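Long-range contacts in protein ACDH-11, isoform b (PDB 4Y9J), which belongs to the acyl-CoA dehydrogenase family of flavoproteins and binds flavin-adenine dinucleotide as a four-chain assembly: residues D204-Q209 and R237-D242; L233-I238 and R250-F255; S332-Y337 and E419-Q424. All coordinates share one frame; numbering follows the deposited sequence.

Contacts 1 and 2 are neighbours in the mixed beta sheet of the acyl-CoA dehydrogenase middle domain: strand 231-238 runs between strand 206-209, its parallel partner in contact 1, and strand 252-258, its antiparallel partner in contact 2. Their centres lie about 9 Å apart, both use R237 and I238, and A207 CB packs 3.5 Å from F255 CZ. Contact 3 follows later in the chain, in the helical C-terminal domain, on the opposite side of the chain's centre; its centre is about 54 Å from that of contact 1 and about 47 Å from that of contact 2. The chain thus joins a beta domain to a helical one, and contact 3 meets flavin-adenine dinucleotide directly.

Contact 1: D204-Q209 and R237-D242; sequences DTYAVQ and RIVDSD
This is a parallel strand pair in the mixed beta sheet of the acyl-CoA dehydrogenase middle domain, where Y206 and A207 of strand 206-209 lie beside R237 and I238 of strand 231-238. Three backbone bonds make the ladder: R237 N gives to T205 O at 2.7 Å, A207 N to R237 O at 2.8 Å, and V239 N to A207 O at 3.0 Å. On one face of the sheet the Y206 ring and the R237 chain cross obliquely, with Y206 CE2 3.9 Å from R237 CD and ring and guanidinium planes 49° apart. R237 stays extended from CG to NE; its NH1 bonds to the backbone carbonyls of G248 and L246 and its NH2 to those of C203 and A200, which satisfy a buried guanidinium. V239 CG2 lies near the plane of the Y206 ring at its edge, 3.9 Å from Y206 CB, and also meets V208 CG2. The other face carries A207 CB beside I238 CG1, a looser apolar pair at 4.2 Å. Beyond the ladder a water continues the link, accepting from Q209 N and donating to V239 O. The second subunit, another copy of this protein, packs along this edge, its R5 forming a salt bridge with D204 OD2 and its A4 lying against V239. The other carboxylate oxygen, D204 OD1, lies in the plane of the Y206 ring and accepts from Y206 OH, a bond modelled at a very short 2.5 Å.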
loop_
_atom_site.group_PDB
_atom_site.type_symbol
_atom_site.label_atom_id
_atom_site.label_comp_id
_atom_site.label_asym_id
_atom_site.label_seq_id
_atom_site.Cartn_x
_atom_site.Cartn_y
_atom_site.Cartn_z
ATOM N N ASP B 204 17.258 19.899 -23.940
ATOM C CA ASP B 204 18.513 19.217 -24.286
ATOM C C ASP B 204 18.198 17.812 -24.883
ATOM O O ASP B 204 18.908 16.811 -24.556
ATOM C CB ASP B 204 19.341 19.048 -23.009
ATOM C CG ASP B 204 20.802 18.908 -23.288
ATOM O OD1 ASP B 204 21.358 19.727 -24.086
ATOM O OD2 ASP B 204 21.438 18.022 -22.717
ATOM N N THR B 205 17.200 17.755 -25.784
ATOM C CA THR B 205 16.963 16.568 -26.609
ATOM C C THR B 205 17.458 16.786 -27.998
ATOM O O THR B 205 17.260 17.887 -28.545
ATOM C CB THR B 205 15.481 16.230 -26.579
ATOM O OG1 THR B 205 15.141 15.947 -25.227
ATOM C CG2 THR B 205 15.143 15.048 -27.447
ATOM N N TYR B 206 18.128 15.753 -28.569
ATOM C CA TYR B 206 18.831 15.834 -29.826
ATOM C C TYR B 206 18.227 14.827 -30.779
ATOM O O TYR B 206 17.744 13.753 -30.347
ATOM C CB TYR B 206 20.351 15.596 -29.647
ATOM C CG TYR B 206 20.915 16.689 -28.801
ATOM C CD1 TYR B 206 20.830 16.623 -27.425
ATOM C CD2 TYR B 206 21.428 17.842 -29.376
ATOM C CE1 TYR B 206 21.261 17.662 -26.622
ATOM C CE2 TYR B 206 21.852 18.894 -28.605
ATOM C CZ TYR B 206 21.758 18.815 -27.221
ATOM O OH TYR B 206 22.221 19.820 -26.423
ATOM N N ALA B 207 18.213 15.193 -32.046
ATOM C CA ALA B 207 17.607 14.392 -33.113
ATOM C C ALA B 207 18.653 14.086 -34.152
ATOM O O ALA B 207 19.239 15.004 -34.752
ATOM C CB ALA B 207 16.460 15.148 -33.761
ATOM N N VAL B 208 18.886 12.794 -34.381
ATOM C CA VAL B 208 19.892 12.389 -35.315
ATOM C C VAL B 208 19.237 11.830 -36.555
ATOM O O VAL B 208 18.487 10.891 -36.477
ATOM C CB VAL B 208 20.824 11.333 -34.719
ATOM C CG1 VAL B 208 21.773 10.806 -35.781
ATOM C CG2 VAL B 208 21.618 11.937 -33.564
ATOM N N GLN B 209 19.575 12.371 -37.716
ATOM C CA GLN B 209 18.876 11.969 -38.928
ATOM C C GLN B 209 19.066 10.502 -39.225
ATOM O O GLN B 209 20.176 10.016 -39.263
ATOM C CB GLN B 209 19.349 12.796 -40.115
ATOM C CG GLN B 209 18.489 12.595 -41.361
ATOM C CD GLN B 209 19.029 13.359 -42.560
ATOM O OE1 GLN B 209 20.221 13.309 -42.843
ATOM N NE2 GLN B 209 18.168 14.109 -43.232
ATOM N N ARG B 237 16.595 19.175 -30.824
ATOM C CA ARG B 237 17.619 19.851 -31.591
ATOM C C ARG B 237 18.263 18.952 -32.594
ATOM O O ARG B 237 18.852 17.929 -32.245
ATOM C CB ARG B 237 18.707 20.344 -30.662
ATOM C CG ARG B 237 18.204 21.293 -29.594
ATOM C CD ARG B 237 19.335 21.915 -28.772
ATOM N NE ARG B 237 18.716 22.585 -27.655
ATOM C CZ ARG B 237 18.193 23.805 -27.675
ATOM N NH1 ARG B 237 18.307 24.590 -28.777
ATOM N NH2 ARG B 237 17.565 24.242 -26.584
ATOM N N ILE B 238 18.189 19.369 -33.859
ATOM C CA ILE B 238 18.654 18.555 -34.929
ATOM C C ILE B 238 20.160 18.681 -34.919
ATOM O O ILE B 238 20.689 19.778 -34.690
ATOM C CB ILE B 238 18.035 18.987 -36.281
ATOM C CG1 ILE B 238 16.554 18.543 -36.272
ATOM C CG2 ILE B 238 18.847 18.393 -37.417
ATOM C CD1 ILE B 238 15.874 18.644 -37.618
ATOM N N VAL B 239 20.827 17.549 -35.060
ATOM C CA VAL B 239 22.285 17.481 -35.088
ATOM C C VAL B 239 22.749 17.538 -36.552
ATOM O O VAL B 239 22.299 16.752 -37.364
ATOM C CB VAL B 239 22.773 16.136 -34.488
ATOM C CG1 VAL B 239 24.295 16.061 -34.519
ATOM C CG2 VAL B 239 22.241 15.937 -33.071
ATOM N N ASP B 240 23.652 18.465 -36.873
ATOM C CA ASP B 240 24.126 18.589 -38.242
ATOM C C ASP B 240 25.201 17.525 -38.576
ATOM O O ASP B 240 25.590 16.733 -37.722
ATOM C CB ASP B 240 24.612 20.017 -38.504
ATOM C CG ASP B 240 25.821 20.376 -37.706
ATOM O OD1 ASP B 240 26.659 19.515 -37.425
ATOM O OD2 ASP B 240 25.935 21.540 -37.344
ATOM N N SER B 241 25.671 17.500 -39.821
ATOM C CA SER B 241 26.659 16.504 -40.263
ATOM C C SER B 241 28.050 16.670 -39.594
ATOM O O SER B 241 28.928 15.853 -39.792
ATOM C CB SER B 241 26.807 16.599 -41.778
ATOM O OG SER B 241 27.298 17.892 -42.093
ATOM N N ASP B 242 28.272 17.732 -38.830
ATOM C CA ASP B 242 29.517 17.875 -38.063
ATOM C C ASP B 242 29.338 17.403 -36.618
ATOM O O ASP B 242 30.284 17.410 -35.837
ATOM C CB ASP B 242 29.951 19.324 -38.029
ATOM C CG ASP B 242 30.365 19.836 -39.381
ATOM O OD1 ASP B 242 31.283 19.271 -40.010
ATOM O OD2 ASP B 242 29.784 20.846 -39.801
HETATM O O HOH W 1 21.861 14.221 -37.812
#

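Contact 2: L233-I238 and R250-F255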
loop_
_atom_site.group_PDB
_atom_site.type_symbol
_atom_site.label_atom_id
_atom_site.label_comp_id
_atom_site.label_asym_id
_atom_site.label_seq_id
_atom_site.Cartn_x
_atom_site.Cartn_y
_atom_site.Cartn_z
ATOM N N LEU B 233 3.701 14.843 -29.654
ATOM C CA LEU B 233 4.473 15.910 -30.258
ATOM C C LEU B 233 5.565 16.274 -29.299
ATOM O O LEU B 233 5.302 16.398 -28.091
ATOM C CB LEU B 233 3.566 17.083 -30.526
ATOM C CG LEU B 233 2.515 16.833 -31.669
ATOM C CD1 LEU B 233 1.609 18.029 -31.861
ATOM C CD2 LEU B 233 3.260 16.721 -32.951
ATOM N N THR B 234 6.768 16.510 -29.825
ATOM C CA THR B 234 7.869 16.944 -28.986
ATOM C C THR B 234 8.854 17.806 -29.742
ATOM O O THR B 234 8.752 17.935 -30.956
ATOM C CB THR B 234 8.593 15.694 -28.375
ATOM O OG1 THR B 234 9.507 16.078 -27.325
ATOM C CG2 THR B 234 9.257 14.904 -29.408
ATOM N N LEU B 235 9.747 18.474 -29.005
ATOM C CA LEU B 235 10.767 19.363 -29.578
ATOM C C LEU B 235 12.083 18.711 -29.356
ATOM O O LEU B 235 12.240 18.080 -28.312
ATOM C CB LEU B 235 10.782 20.660 -28.801
ATOM C CG LEU B 235 9.478 21.439 -28.915
ATOM C CD1 LEU B 235 9.577 22.674 -28.011
ATOM C CD2 LEU B 235 9.157 21.873 -30.357
ATOM N N ALA B 236 13.005 18.892 -30.291
ATOM C CA ALA B 236 14.379 18.444 -30.197
ATOM C C ALA B 236 15.290 19.283 -31.066
ATOM O O ALA B 236 14.820 19.987 -31.953
ATOM C CB ALA B 236 14.473 16.984 -30.636
ATOM N N ARG B 237 16.595 19.175 -30.824
ATOM C CA ARG B 237 17.619 19.851 -31.591
ATOM C C ARG B 237 18.263 18.952 -32.594
ATOM O O ARG B 237 18.852 17.929 -32.245
ATOM C CB ARG B 237 18.707 20.344 -30.662
ATOM C CG ARG B 237 18.204 21.293 -29.594
ATOM C CD ARG B 237 19.335 21.915 -28.772
ATOM N NE ARG B 237 18.716 22.585 -27.655
ATOM C CZ ARG B 237 18.193 23.805 -27.675
ATOM N NH1 ARG B 237 18.307 24.590 -28.777
ATOM N NH2 ARG B 237 17.565 24.242 -26.584
ATOM N N ILE B 238 18.189 19.369 -33.859
ATOM C CA ILE B 238 18.654 18.555 -34.929
ATOM C C ILE B 238 20.160 18.681 -34.919
ATOM O O ILE B 238 20.689 19.778 -34.690
ATOM C CB ILE B 238 18.035 18.987 -36.281
ATOM C CG1 ILE B 238 16.554 18.543 -36.272
ATOM C CG2 ILE B 238 18.847 18.393 -37.417
ATOM C CD1 ILE B 238 15.874 18.644 -37.618
ATOM N N ARG B 250 16.006 28.988 -31.729
ATOM C CA ARG B 250 16.273 28.717 -33.140
ATOM C C ARG B 250 16.850 27.325 -33.433
ATOM O O ARG B 250 16.818 26.861 -34.583
ATOM C CB ARG B 250 17.239 29.793 -33.668
ATOM C CG ARG B 250 17.165 30.013 -35.159
ATOM C CD ARG B 250 15.769 30.457 -35.647
ATOM N NE ARG B 250 15.683 30.835 -37.087
ATOM C CZ ARG B 250 15.258 30.048 -38.101
ATOM N NH1 ARG B 250 14.880 28.789 -37.907
ATOM N NH2 ARG B 250 15.221 30.525 -39.342
ATOM N N GLY B 251 17.399 26.654 -32.416
ATOM C CA GLY B 251 17.827 25.245 -32.615
ATOM C C GLY B 251 16.761 24.168 -32.466
ATOM O O GLY B 251 17.042 22.995 -32.680
ATOM N N LEU B 252 15.548 24.539 -32.069
ATOM C CA LEU B 252 14.490 23.576 -31.843
ATOM C C LEU B 252 13.617 23.336 -33.055
ATOM O O LEU B 252 13.244 24.285 -33.757
ATOM C CB LEU B 252 13.659 24.034 -30.654
ATOM C CG LEU B 252 14.407 24.050 -29.330
ATOM C CD1 LEU B 252 13.522 24.714 -28.294
ATOM C CD2 LEU B 252 14.754 22.623 -28.863
ATOM N N SER B 253 13.356 22.059 -33.339
ATOM C CA SER B 253 12.395 21.641 -34.329
ATOM C C SER B 253 11.315 20.759 -33.695
ATOM O O SER B 253 11.499 20.175 -32.605
ATOM C CB SER B 253 13.123 20.932 -35.464
ATOM O OG SER B 253 14.169 21.746 -36.069
ATOM N N LEU B 254 10.184 20.663 -34.379
ATOM C CA LEU B 254 9.037 19.892 -33.901
ATOM C C LEU B 254 9.013 18.506 -34.529
ATOM O O LEU B 254 9.342 18.365 -35.690
ATOM C CB LEU B 254 7.743 20.627 -34.275
ATOM C CG LEU B 254 6.434 20.009 -33.787
ATOM C CD1 LEU B 254 6.361 19.957 -32.276
ATOM C CD2 LEU B 254 5.266 20.787 -34.359
ATOM N N PHE B 255 8.570 17.521 -33.746
ATOM C CA PHE B 255 8.526 16.118 -34.139
ATOM C C PHE B 255 7.252 15.471 -33.706
ATOM O O PHE B 255 6.683 15.788 -32.649
ATOM C CB PHE B 255 9.702 15.296 -33.543
ATOM C CG PHE B 255 11.041 15.732 -34.023
ATOM C CD1 PHE B 255 11.666 16.813 -33.441
ATOM C CD2 PHE B 255 11.653 15.100 -35.069
ATOM C CE1 PHE B 255 12.892 17.256 -33.900
ATOM C CE2 PHE B 255 12.911 15.527 -35.541
ATOM C CZ PHE B 255 13.522 16.613 -34.939
HETATM O O HOH W 2 16.496 21.710 -34.821
HETATM O O HOH W 3 19.970 22.336 -33.376
#
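F255 and A236 mark the tight part of this antiparallel strand pair, which joins strands 231-238 and 252-258 in the middle-domain beta sheet. A236 CB approaches the F255 ring obliquely, 3.6 Å from CE1, while I238 CG1 reaches the ring edge in its plane, 3.8 Å from CZ. F255 CG sits anti to its carbonyl carbon (chi1 -64°), which lets the ring lie along strand 231-238, from T234 past A236 to I238; Y215 meets it edge-to-face from strand 214-225. Beneath these side chains, T234 and F255 exchange two backbone bonds, and A236 and S253 exchange two more; S253 N to A236 O is nearly straight, 178° at the hydrogen. T234 OG1, on the ring's side of the sheet, is held by W189 O and K221 NZ. The opposite face is leucine-rich: L254 CD1 packs 3.9 Å from L235 CD2, and L252 CD2 stands 3.8 Å above the centre of the R237 guanidinium, an apolar lid over a flat charged group whose NH1 bonds to G248 O. I308 of helix 304-338 packs on L254, and V305 of the same helix on L252, whose side chain is about 6 Å from the bound UCC ligand.

Toward G251 the ladder gives way to water. Past the A236-S253 pair, one water accepts from I238 N and donates to G251 O, 2.6 Å from its oxygen, taking the place of a direct bond between the strands. A second water donates to both I238 O and G251 O, so this carbonyl serves two waters. S253 OG, also hydrogen-bonded to G302 N, lies 2.6 Å from the first water's oxygen.

Contact 3: S332-Y337 and E419-Q424. With FAD (flavin-adenine dinucleotide), chain C.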
loop_
_atom_site.group_PDB
_atom_site.type_symbol
_atom_site.label_atom_id
_atom_site.label_comp_id
_atom_site.label_asym_id
_atom_site.label_seq_id
_atom_site.Cartn_x
_atom_site.Cartn_y
_atom_site.Cartn_z
ATOM N N SER B 332 -21.788 24.275 -7.129
ATOM C CA SER B 332 -22.949 23.407 -7.252
ATOM C C SER B 332 -23.118 22.471 -6.052
ATOM O O SER B 332 -24.239 22.255 -5.550
ATOM C CB SER B 332 -22.884 22.566 -8.569
ATOM O OG SER B 332 -24.065 21.821 -8.747
ATOM N N LEU B 333 -22.020 21.835 -5.656
ATOM C CA LEU B 333 -22.097 20.938 -4.533
ATOM C C LEU B 333 -22.330 21.660 -3.208
ATOM O O LEU B 333 -23.201 21.245 -2.430
ATOM C CB LEU B 333 -20.849 20.117 -4.455
ATOM C CG LEU B 333 -20.683 19.107 -5.606
ATOM C CD1 LEU B 333 -19.308 18.496 -5.540
ATOM C CD2 LEU B 333 -21.784 18.056 -5.652
ATOM N N ALA B 334 -21.661 22.795 -3.041
ATOM C CA ALA B 334 -21.815 23.565 -1.788
ATOM C C ALA B 334 -23.203 24.113 -1.694
ATOM O O ALA B 334 -23.860 24.027 -0.623
ATOM C CB ALA B 334 -20.747 24.656 -1.721
ATOM N N ARG B 335 -23.744 24.671 -2.767
ATOM C CA ARG B 335 -25.093 25.126 -2.653
ATOM C C ARG B 335 -26.153 24.043 -2.364
ATOM O O ARG B 335 -27.076 24.285 -1.573
ATOM C CB ARG B 335 -25.569 26.041 -3.804
ATOM C CG ARG B 335 -25.976 25.325 -5.044
ATOM C CD ARG B 335 -26.327 26.309 -6.165
ATOM N NE ARG B 335 -26.786 25.564 -7.333
ATOM C CZ ARG B 335 -27.376 26.104 -8.392
ATOM N NH1 ARG B 335 -27.617 27.395 -8.453
ATOM N NH2 ARG B 335 -27.765 25.313 -9.386
ATOM N N ASP B 336 -26.018 22.868 -2.963
ATOM C CA ASP B 336 -26.902 21.792 -2.608
ATOM C C ASP B 336 -26.783 21.350 -1.125
ATOM O O ASP B 336 -27.763 21.102 -0.465
ATOM C CB ASP B 336 -26.643 20.609 -3.505
ATOM C CG ASP B 336 -27.556 19.500 -3.211
ATOM O OD1 ASP B 336 -28.657 19.537 -3.683
ATOM O OD2 ASP B 336 -27.144 18.531 -2.537
ATOM N N TYR B 337 -25.565 21.230 -0.659
ATOM C CA TYR B 337 -25.314 20.885 0.748
ATOM C C TYR B 337 -25.946 21.893 1.688
ATOM O O TYR B 337 -26.502 21.493 2.723
ATOM C CB TYR B 337 -23.849 20.793 0.997
ATOM C CG TYR B 337 -23.489 20.207 2.350
ATOM C CD1 TYR B 337 -23.780 18.868 2.659
ATOM C CD2 TYR B 337 -22.783 20.951 3.264
ATOM C CE1 TYR B 337 -23.408 18.327 3.892
ATOM C CE2 TYR B 337 -22.340 20.401 4.469
ATOM C CZ TYR B 337 -22.671 19.115 4.788
ATOM O OH TYR B 337 -22.315 18.592 5.994
ATOM N N GLU B 419 -14.585 24.727 2.389
ATOM C CA GLU B 419 -14.873 25.199 3.736
ATOM C C GLU B 419 -16.377 25.305 4.005
ATOM O O GLU B 419 -16.767 25.190 5.144
ATOM C CB GLU B 419 -14.165 26.555 3.943
ATOM C CG GLU B 419 -14.335 27.226 5.305
ATOM C CD GLU B 419 -13.474 28.495 5.416
ATOM O OE1 GLU B 419 -12.419 28.525 4.724
ATOM O OE2 GLU B 419 -13.878 29.455 6.127
ATOM N N CYS B 420 -17.219 25.477 2.978
ATOM C CA CYS B 420 -18.640 25.433 3.167
ATOM C C CYS B 420 -19.102 24.095 3.784
ATOM O O CYS B 420 -20.197 24.025 4.338
ATOM C CB CYS B 420 -19.417 25.610 1.875
ATOM S SG CYS B 420 -19.139 27.217 1.064
ATOM N N PHE B 421 -18.340 23.044 3.579
ATOM C CA PHE B 421 -18.711 21.735 4.163
ATOM C C PHE B 421 -18.110 21.523 5.547
ATOM O O PHE B 421 -18.279 20.458 6.130
ATOM C CB PHE B 421 -18.196 20.655 3.256
ATOM C CG PHE B 421 -18.819 20.700 1.882
ATOM C CD1 PHE B 421 -18.255 21.444 0.872
ATOM C CD2 PHE B 421 -19.919 19.915 1.592
ATOM C CE1 PHE B 421 -18.816 21.488 -0.374
ATOM C CE2 PHE B 421 -20.470 19.936 0.328
ATOM C CZ PHE B 421 -19.927 20.720 -0.673
ATOM N N GLY B 422 -17.360 22.492 6.043
ATOM C CA GLY B 422 -16.673 22.310 7.328
ATOM C C GLY B 422 -15.652 21.210 7.275
ATOM O O GLY B 422 -15.007 20.976 6.237
ATOM N N GLY B 423 -15.508 20.472 8.393
ATOM C CA GLY B 423 -14.556 19.365 8.412
ATOM C C GLY B 423 -14.719 18.324 7.322
ATOM O O GLY B 423 -13.739 17.766 6.830
ATOM N N GLN B 424 -15.956 18.074 6.902
ATOM C CA GLN B 424 -16.225 17.149 5.828
ATOM C C GLN B 424 -15.614 17.508 4.510
ATOM O O GLN B 424 -15.190 16.592 3.732
ATOM C CB GLN B 424 -17.756 16.954 5.638
ATOM C CG GLN B 424 -18.363 16.209 6.803
ATOM C CD GLN B 424 -17.865 14.743 6.877
ATOM O OE1 GLN B 424 -17.020 14.406 7.701
ATOM N NE2 GLN B 424 -18.419 13.899 6.046
HETATM P PA FAD C . -20.340 22.593 9.907
HETATM O O1A FAD C . -20.732 23.559 11.077
HETATM O O2A FAD C . -21.371 21.519 9.528
HETATM O O5B FAD C . -20.139 23.375 8.481
HETATM C C5B FAD C . -19.317 24.517 8.433
HETATM C C4B FAD C . -19.956 25.426 7.423
HETATM O O4B FAD C . -21.180 25.842 8.072
HETATM C C3B FAD C . -19.051 26.630 7.193
HETATM O O3B FAD C . -19.286 27.291 5.924
HETATM C C2B FAD C . -19.462 27.531 8.361
HETATM O O2B FAD C . -19.262 28.904 8.087
HETATM C C1B FAD C . -20.966 27.271 8.307
HETATM N N9A FAD C . -21.628 27.762 9.526
HETATM C C8A FAD C . -21.714 27.080 10.717
HETATM N N7A FAD C . -22.445 27.866 11.609
HETATM C C5A FAD C . -22.822 29.039 10.942
HETATM C C6A FAD C . -23.585 30.259 11.259
HETATM N N6A FAD C . -24.076 30.330 12.508
HETATM N N1A FAD C . -23.759 31.204 10.307
HETATM C C2A FAD C . -23.258 31.124 9.060
HETATM N N3A FAD C . -22.541 30.031 8.702
HETATM C C4A FAD C . -22.284 28.989 9.568
HETATM N N1 FAD C . -13.041 18.652 16.607
HETATM C C2 FAD C . -12.838 18.296 17.887
HETATM O O2 FAD C . -13.687 18.614 18.711
HETATM N N3 FAD C . -11.722 17.693 18.288
HETATM C C4 FAD C . -10.770 17.307 17.459
HETATM O O4 FAD C . -9.756 16.682 17.813
HETATM C C4X FAD C . -10.917 17.632 16.014
HETATM N N5 FAD C . -10.028 17.236 15.055
HETATM C C5X FAD C . -10.171 17.612 13.743
HETATM C C6 FAD C . -9.253 17.247 12.750
HETATM C C7 FAD C . -9.468 17.651 11.413
HETATM C C7M FAD C . -8.466 17.306 10.375
HETATM C C8 FAD C . -10.664 18.420 11.064
HETATM C C8M FAD C . -10.916 18.863 9.619
HETATM C C9 FAD C . -11.587 18.777 12.029
HETATM C C9A FAD C . -11.396 18.392 13.356
HETATM N N10 FAD C . -12.318 18.687 14.318
HETATM C C10 FAD C . -12.141 18.342 15.657
HETATM C "C1'" FAD C . -13.553 19.347 13.906
HETATM C "C2'" FAD C . -13.601 20.824 13.623
HETATM O "O2'" FAD C . -13.464 21.596 14.844
HETATM C "C3'" FAD C . -14.913 20.979 12.846
HETATM O "O3'" FAD C . -14.773 20.500 11.502
HETATM C "C4'" FAD C . -15.179 22.451 12.742
HETATM O "O4'" FAD C . -15.488 22.904 14.082
HETATM C "C5'" FAD C . -16.295 22.677 11.707
HETATM O "O5'" FAD C . -17.484 22.039 12.196
HETATM P P FAD C . -18.268 20.959 11.231
HETATM O O1P FAD C . -17.251 19.998 10.659
HETATM O O2P FAD C . -19.412 20.388 12.081
HETATM O O3P FAD C . -18.817 21.959 10.077
HETATM O O HOH W 4 -20.594 19.882 7.536
#
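An apolar helix-to-loop contact in the C-terminal acyl-CoA dehydrogenase domain sets F421, in the loop after helix 389-419, against helix 304-338. The end of the F421 ring reaches the helix, CZ lying 3.6 Å from A334 CA in the backbone and 3.9 Å from CB of the L333 side chain, while CE1 meets A334 CB. One turn along, Y337 has CG anti to its backbone N (chi1 -170°), which brings its ring over F421 at an oblique tilt. The ring planes are 32° apart and the centroids 4.9 Å apart; F421 CD2 stands 3.5 Å above one face of Y337, offset toward its rim. C420 adds its CB against A334 CB, and its carbonyl oxygen accepts from Q348 NE2.

Behind this packing the loop turns to the flavin-adenine dinucleotide. A type I turn from E419 to G422, closed by G422 N to E419 O, brings the glycines against the diphosphate; G422 has positive phi, and its CA lies 3.5 Å from the ligand's O3P. T191 and S225 of the third subunit, another copy of this protein, also bond to the same ligand. One water in the plane of the Y337 ring lies within bonding distance of Y337 OH, F421 O and the ligand's O2A. The other phosphate is held by the loop itself, G423 N giving a 2.9 Å bond to ligand atom O1P.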